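Local coordinates for viral macrophage inflammatory protein 2 (PDB 2FHT), which binds a wide range of chemokine receptors, among them human CXCR4, and thereby blocks infection by several strains of human immunodeficiency virus type 1, at residues Pro21-Ser26 and Leu43-Arg48; Trp28-Gln33 and Leu66-Arg71. All blocks are in the same frame, centred on the assembly; numbering follows the deposited sequence.

Contact 1. Residues Pro21-Ser26 and Leu43-Arg48; sequences PQVLLS and LTKRGR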
loop_
_atom_site.group_PDB
_atom_site.type_symbol
_atom_site.label_atom_id
_atom_site.label_comp_id
_atom_site.label_asym_id
_atom_site.label_seq_id
_atom_site.Cartn_x
_atom_site.Cartn_y
_atom_site.Cartn_z
ATOM N N PRO A 21 5.793 -5.620 -9.858
ATOM C CA PRO A 21 5.410 -5.412 -11.250
ATOM C C PRO A 21 3.911 -5.083 -11.323
ATOM O O PRO A 21 3.064 -5.832 -10.826
ATOM C CB PRO A 21 5.764 -6.751 -11.894
ATOM C CG PRO A 21 5.464 -7.742 -10.787
ATOM C CD PRO A 21 6.023 -7.046 -9.560
ATOM N N GLN A 22 3.602 -3.955 -11.945
ATOM C CA GLN A 22 2.237 -3.494 -12.076
ATOM C C GLN A 22 1.224 -4.531 -12.478
ATOM O O GLN A 22 0.108 -4.531 -11.970
ATOM C CB GLN A 22 2.149 -2.341 -13.068
ATOM C CG GLN A 22 0.712 -1.883 -13.298
ATOM C CD GLN A 22 0.616 -0.650 -14.145
ATOM O OE1 GLN A 22 1.301 -0.527 -15.152
ATOM N NE2 GLN A 22 -0.244 0.276 -13.743
ATOM N N VAL A 23 1.594 -5.372 -13.439
ATOM C CA VAL A 23 0.703 -6.410 -13.971
ATOM C C VAL A 23 0.242 -7.426 -12.929
ATOM O O VAL A 23 -0.659 -8.219 -13.188
ATOM C CB VAL A 23 1.335 -7.092 -15.242
ATOM C CG1 VAL A 23 0.518 -8.300 -15.704
ATOM C CG2 VAL A 23 1.429 -6.073 -16.382
ATOM N N LEU A 24 0.854 -7.397 -11.751
ATOM C CA LEU A 24 0.466 -8.297 -10.667
ATOM C C LEU A 24 -0.578 -7.615 -9.751
ATOM O O LEU A 24 -1.374 -8.289 -9.082
ATOM C CB LEU A 24 1.711 -8.659 -9.846
ATOM C CG LEU A 24 1.684 -9.778 -8.789
ATOM C CD1 LEU A 24 1.402 -11.131 -9.451
ATOM C CD2 LEU A 24 3.035 -9.820 -8.041
ATOM N N LEU A 25 -0.593 -6.275 -9.794
ATOM C CA LEU A 25 -1.434 -5.408 -8.955
ATOM C C LEU A 25 -2.734 -4.855 -9.513
ATOM O O LEU A 25 -2.812 -4.450 -10.672
ATOM C CB LEU A 25 -0.609 -4.217 -8.498
ATOM C CG LEU A 25 0.610 -4.346 -7.580
ATOM C CD1 LEU A 25 0.821 -5.749 -7.073
ATOM C CD2 LEU A 25 1.838 -3.814 -8.262
ATOM N N SER A 26 -3.713 -4.701 -8.630
ATOM C CA SER A 26 -4.997 -4.164 -9.026
ATOM C C SER A 26 -5.248 -2.710 -8.569
ATOM O O SER A 26 -5.714 -1.886 -9.357
ATOM C CB SER A 26 -6.127 -5.097 -8.576
ATOM O OG SER A 26 -6.500 -4.863 -7.233
ATOM N N LEU A 43 -2.827 -3.767 -3.563
ATOM C CA LEU A 43 -3.690 -4.930 -3.604
ATOM C C LEU A 43 -3.318 -5.648 -4.871
ATOM O O LEU A 43 -3.286 -5.041 -5.939
ATOM C CB LEU A 43 -5.163 -4.524 -3.633
ATOM C CG LEU A 43 -5.678 -3.977 -2.301
ATOM C CD1 LEU A 43 -7.063 -3.400 -2.473
ATOM C CD2 LEU A 43 -5.705 -5.103 -1.266
ATOM N N THR A 44 -2.915 -6.903 -4.752
ATOM C CA THR A 44 -2.536 -7.658 -5.939
ATOM C C THR A 44 -3.778 -8.263 -6.569
ATOM O O THR A 44 -4.856 -8.275 -5.948
ATOM C CB THR A 44 -1.464 -8.747 -5.630
ATOM O OG1 THR A 44 -2.033 -9.820 -4.860
ATOM C CG2 THR A 44 -0.281 -8.114 -4.852
ATOM N N LYS A 45 -3.664 -8.641 -7.841
ATOM C CA LYS A 45 -4.783 -9.252 -8.554
ATOM C C LYS A 45 -5.096 -10.593 -7.884
ATOM O O LYS A 45 -6.242 -11.009 -7.816
ATOM C CB LYS A 45 -4.428 -9.432 -10.029
ATOM C CG LYS A 45 -4.186 -8.119 -10.773
ATOM C CD LYS A 45 -3.658 -8.345 -12.196
ATOM C CE LYS A 45 -3.473 -7.011 -12.915
ATOM N NZ LYS A 45 -2.684 -7.079 -14.179
ATOM N N ARG A 46 -4.058 -11.250 -7.375
ATOM C CA ARG A 46 -4.191 -12.519 -6.662
ATOM C C ARG A 46 -4.998 -12.344 -5.361
ATOM O O ARG A 46 -5.495 -13.321 -4.802
ATOM C CB ARG A 46 -2.794 -13.065 -6.336
ATOM C CG ARG A 46 -2.755 -14.241 -5.352
ATOM C CD ARG A 46 -1.326 -14.509 -4.892
ATOM N NE ARG A 46 -1.230 -15.504 -3.823
ATOM C CZ ARG A 46 -0.277 -15.506 -2.892
ATOM N NH1 ARG A 46 0.661 -14.561 -2.886
ATOM N NH2 ARG A 46 -0.244 -16.462 -1.975
ATOM N N GLY A 47 -5.101 -11.108 -4.876
ATOM C CA GLY A 47 -5.850 -10.825 -3.662
ATOM C C GLY A 47 -5.004 -10.293 -2.514
ATOM O O GLY A 47 -5.531 -9.697 -1.562
ATOM N N ARG A 48 -3.695 -10.518 -2.600
ATOM C CA ARG A 48 -2.745 -10.093 -1.576
ATOM C C ARG A 48 -2.691 -8.586 -1.258
ATOM O O ARG A 48 -3.081 -7.755 -2.072
ATOM C CB ARG A 48 -1.348 -10.606 -1.941
ATOM C CG ARG A 48 -1.063 -12.051 -1.548
ATOM C CD ARG A 48 -2.139 -13.029 -2.026
ATOM N NE ARG A 48 -3.377 -12.975 -1.247
ATOM C CZ ARG A 48 -3.701 -13.819 -0.267
ATOM N NH1 ARG A 48 -2.883 -14.809 0.075
ATOM N NH2 ARG A 48 -4.841 -13.660 0.390
#
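Contact 1 lies at the open end of the beta hairpin of strands 25-30 and 39-44, where Leu25 faces Thr44 in an antiparallel non-hydrogen-bonded pair with CA atoms 3.9 Å apart. Backbone bonds flank the pair: Lys45 N donates to Leu24 O at 2.6 Å, almost perfectly straight (179°), and Ser26 N donates to Leu43 O at 2.7 Å. Ser26 OG adds a weak bond to the same Leu43 O. On the buried side, Leu25 CD1 presses on Thr44 CG2 at 3.4 Å, a close approach that comes with a strained, nearly eclipsed chi2 of Leu25 and should be read with caution; Leu62 and Leu66 also touch Leu25. The long arm of Lys45 reaches back over the 3-10 turn 22-24. Its CG lies beside the backbone N (chi1 -64°) and the chain beyond is fully extended, which takes CB and CG past Leu24 O, CD and CE up to Val23 O, and NZ to 2.5 Å from that oxygen in a hydrogen bond; this length is unusually short and therefore doubtful. The ammonium comes in above the carbonyl plane, 45° out of it. Thr44 opens a type I turn to Gly47, and its OG1 weakly accepts Arg48 N. This passage from a 3-10 turn into the first strand, paired with the end of the second, is typical of the chemokine fold.

Contact 2. Residues Trp28-Gln33 and Leu66-Arg71; sequences WYPTSQ and LPVTAR
Leu66, the first residue to leave the helical conformation after helix 57-65, meets the indole of Trp28 at its pyrrole side. Its CB lies 3.7 Å from Trp28 CD1, and its carbonyl O, near the ring plane at the edge, takes a weak bond from Trp28 NE1 at 3.3 Å, bent to 138°. The same N-H also has a weak bond to Met63 O, so one carbonyl inside the last turn and one just beyond the helix share it. Pro67 offers its O to Trp28 N at 3.1 Å, with the donor in the carbonyl plane. In this way the tail that follows the C-terminal helix of the chemokine fold meets strand 25-30, an edge strand of the sheet, through a single bridge on the side away from strand 39-44. Val68 CG2 sits over one face of the indole in a CH-pi contact, offset toward the rim and 27° from the normal of the six-membered ring, though its modelled closeness to the ring is doubtful. The CA-H of Val68 also points to Trp28 O. Thr69 N completes the bridge, donating to Trp28 O at 2.8 Å. Its side chain lies alongside that of Tyr29, both pointing the same way. At chi1 -166° the methyl CG2 of Thr69 falls between the backbone N and the carbonyl carbon, which brings it 3.5 Å from Tyr29 CD1.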
loop_
_atom_site.group_PDB
_atom_site.type_symbol
_atom_site.label_atom_id
_atom_site.label_comp_id
_atom_site.label_asym_id
_atom_site.label_seq_id
_atom_site.Cartn_x
_atom_site.Cartn_y
_atom_site.Cartn_z
ATOM N N TRP A 28 -4.457 0.309 -4.896
ATOM C CA TRP A 28 -3.720 0.570 -3.666
ATOM C C TRP A 28 -4.536 1.482 -2.758
ATOM O O TRP A 28 -5.514 2.091 -3.198
ATOM C CB TRP A 28 -2.369 1.237 -3.973
ATOM C CG TRP A 28 -2.484 2.638 -4.561
ATOM C CD1 TRP A 28 -2.696 2.967 -5.872
ATOM C CD2 TRP A 28 -2.389 3.876 -3.855
ATOM N NE1 TRP A 28 -2.735 4.326 -6.019
ATOM C CE2 TRP A 28 -2.543 4.910 -4.803
ATOM C CE3 TRP A 28 -2.184 4.211 -2.507
ATOM C CZ2 TRP A 28 -2.505 6.260 -4.445
ATOM C CZ3 TRP A 28 -2.150 5.546 -2.156
ATOM C CH2 TRP A 28 -2.304 6.557 -3.122
ATOM N N TYR A 29 -4.148 1.559 -1.485
ATOM C CA TYR A 29 -4.817 2.448 -0.550
ATOM C C TYR A 29 -3.796 2.865 0.488
ATOM O O TYR A 29 -2.862 2.105 0.777
ATOM C CB TYR A 29 -6.050 1.796 0.075
ATOM C CG TYR A 29 -5.805 0.489 0.771
ATOM C CD1 TYR A 29 -5.912 -0.720 0.082
ATOM C CD2 TYR A 29 -5.543 0.449 2.134
ATOM C CE1 TYR A 29 -5.772 -1.945 0.741
ATOM C CE2 TYR A 29 -5.408 -0.759 2.801
ATOM C CZ TYR A 29 -5.523 -1.954 2.105
ATOM O OH TYR A 29 -5.408 -3.147 2.785
ATOM N N PRO A 30 -3.875 4.126 0.958
ATOM C CA PRO A 30 -2.929 4.622 1.966
ATOM C C PRO A 30 -3.290 4.109 3.334
ATOM O O PRO A 30 -4.413 3.670 3.548
ATOM C CB PRO A 30 -3.106 6.142 1.893
ATOM C CG PRO A 30 -4.541 6.301 1.547
ATOM C CD PRO A 30 -4.859 5.165 0.585
ATOM N N THR A 31 -2.300 4.037 4.210
ATOM C CA THR A 31 -2.543 3.636 5.592
ATOM C C THR A 31 -2.883 4.937 6.344
ATOM O O THR A 31 -2.779 6.054 5.790
ATOM C CB THR A 31 -1.317 2.952 6.255
ATOM O OG1 THR A 31 -0.161 3.766 6.104
ATOM C CG2 THR A 31 -1.054 1.623 5.640
ATOM N N SER A 32 -3.360 4.800 7.572
ATOM C CA SER A 32 -3.708 5.961 8.374
ATOM C C SER A 32 -2.488 6.844 8.544
ATOM O O SER A 32 -1.384 6.341 8.697
ATOM C CB SER A 32 -4.212 5.496 9.746
ATOM O OG SER A 32 -4.266 6.571 10.672
ATOM N N GLN A 33 -2.688 8.161 8.522
ATOM C CA GLN A 33 -1.592 9.100 8.703
ATOM C C GLN A 33 -1.101 9.026 10.129
ATOM O O GLN A 33 -0.056 9.549 10.436
ATOM C CB GLN A 33 -2.013 10.530 8.374
ATOM C CG GLN A 33 -2.481 10.774 6.922
ATOM C CD GLN A 33 -1.365 10.714 5.856
ATOM O OE1 GLN A 33 -0.328 11.372 5.977
ATOM N NE2 GLN A 33 -1.625 9.983 4.764
ATOM N N LEU A 66 -1.794 3.124 -10.807
ATOM C CA LEU A 66 -2.883 2.322 -10.278
ATOM C C LEU A 66 -3.954 3.196 -9.643
ATOM O O LEU A 66 -3.667 4.312 -9.213
ATOM C CB LEU A 66 -2.358 1.351 -9.213
ATOM C CG LEU A 66 -1.435 0.197 -9.618
ATOM C CD1 LEU A 66 -0.938 -0.470 -8.356
ATOM C CD2 LEU A 66 -2.152 -0.810 -10.502
ATOM N N PRO A 67 -5.214 2.709 -9.605
ATOM C CA PRO A 67 -6.295 3.493 -8.987
ATOM C C PRO A 67 -6.320 3.214 -7.469
ATOM O O PRO A 67 -5.864 2.154 -7.019
ATOM C CB PRO A 67 -7.544 2.921 -9.653
ATOM C CG PRO A 67 -7.190 1.489 -9.778
ATOM C CD PRO A 67 -5.763 1.522 -10.285
ATOM N N VAL A 68 -6.762 4.195 -6.687
ATOM C CA VAL A 68 -6.878 4.011 -5.243
ATOM C C VAL A 68 -8.186 3.258 -5.027
ATOM O O VAL A 68 -9.186 3.526 -5.693
ATOM C CB VAL A 68 -6.942 5.349 -4.461
ATOM C CG1 VAL A 68 -7.464 5.110 -3.058
ATOM C CG2 VAL A 68 -5.577 5.947 -4.358
ATOM N N THR A 69 -8.179 2.351 -4.064
ATOM C CA THR A 69 -9.343 1.548 -3.773
ATOM C C THR A 69 -9.911 1.900 -2.390
ATOM O O THR A 69 -9.178 2.362 -1.525
ATOM C CB THR A 69 -8.940 0.055 -3.840
ATOM O OG1 THR A 69 -10.112 -0.765 -3.876
ATOM C CG2 THR A 69 -8.105 -0.333 -2.631
ATOM N N ALA A 70 -11.223 1.735 -2.217
ATOM C CA ALA A 70 -11.902 1.996 -0.944
ATOM C C ALA A 70 -11.987 0.715 -0.113
ATOM O O ALA A 70 -12.023 -0.394 -0.662
ATOM C CB ALA A 70 -13.322 2.543 -1.192
ATOM N N ARG A 71 -11.972 0.867 1.205
ATOM C CA ARG A 71 -12.083 -0.267 2.119
ATOM C C ARG A 71 -13.536 -0.732 2.203
ATOM O O ARG A 71 -13.793 -1.937 2.386
ATOM C CB ARG A 71 -11.590 0.134 3.500
ATOM O OXT ARG A 71 -14.410 0.145 2.098
#

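How the contacts relate
Strand 25-30 serves both contacts: contact 1 uses its beginning to pair with strand 39-44, and contact 2 uses its later part to receive the tail 66-71. Their centres are about 14 Å apart, yet they touch. Leu43 of contact 1 joins them, its CG lying 3.7 Å from Tyr29 CE1; its CD1 also meets Thr69 CG2, at a modelled distance too short to be trusted. At the other junction Leu66 CD2 packs 3.7 Å from Leu25 O, and Pro67 CD lies 3.5 Å from Ser26 O. The segments alternate along the chain, so strand 25-30 has strand 39-44 on one edge and the C-terminal tail bridged to its other edge.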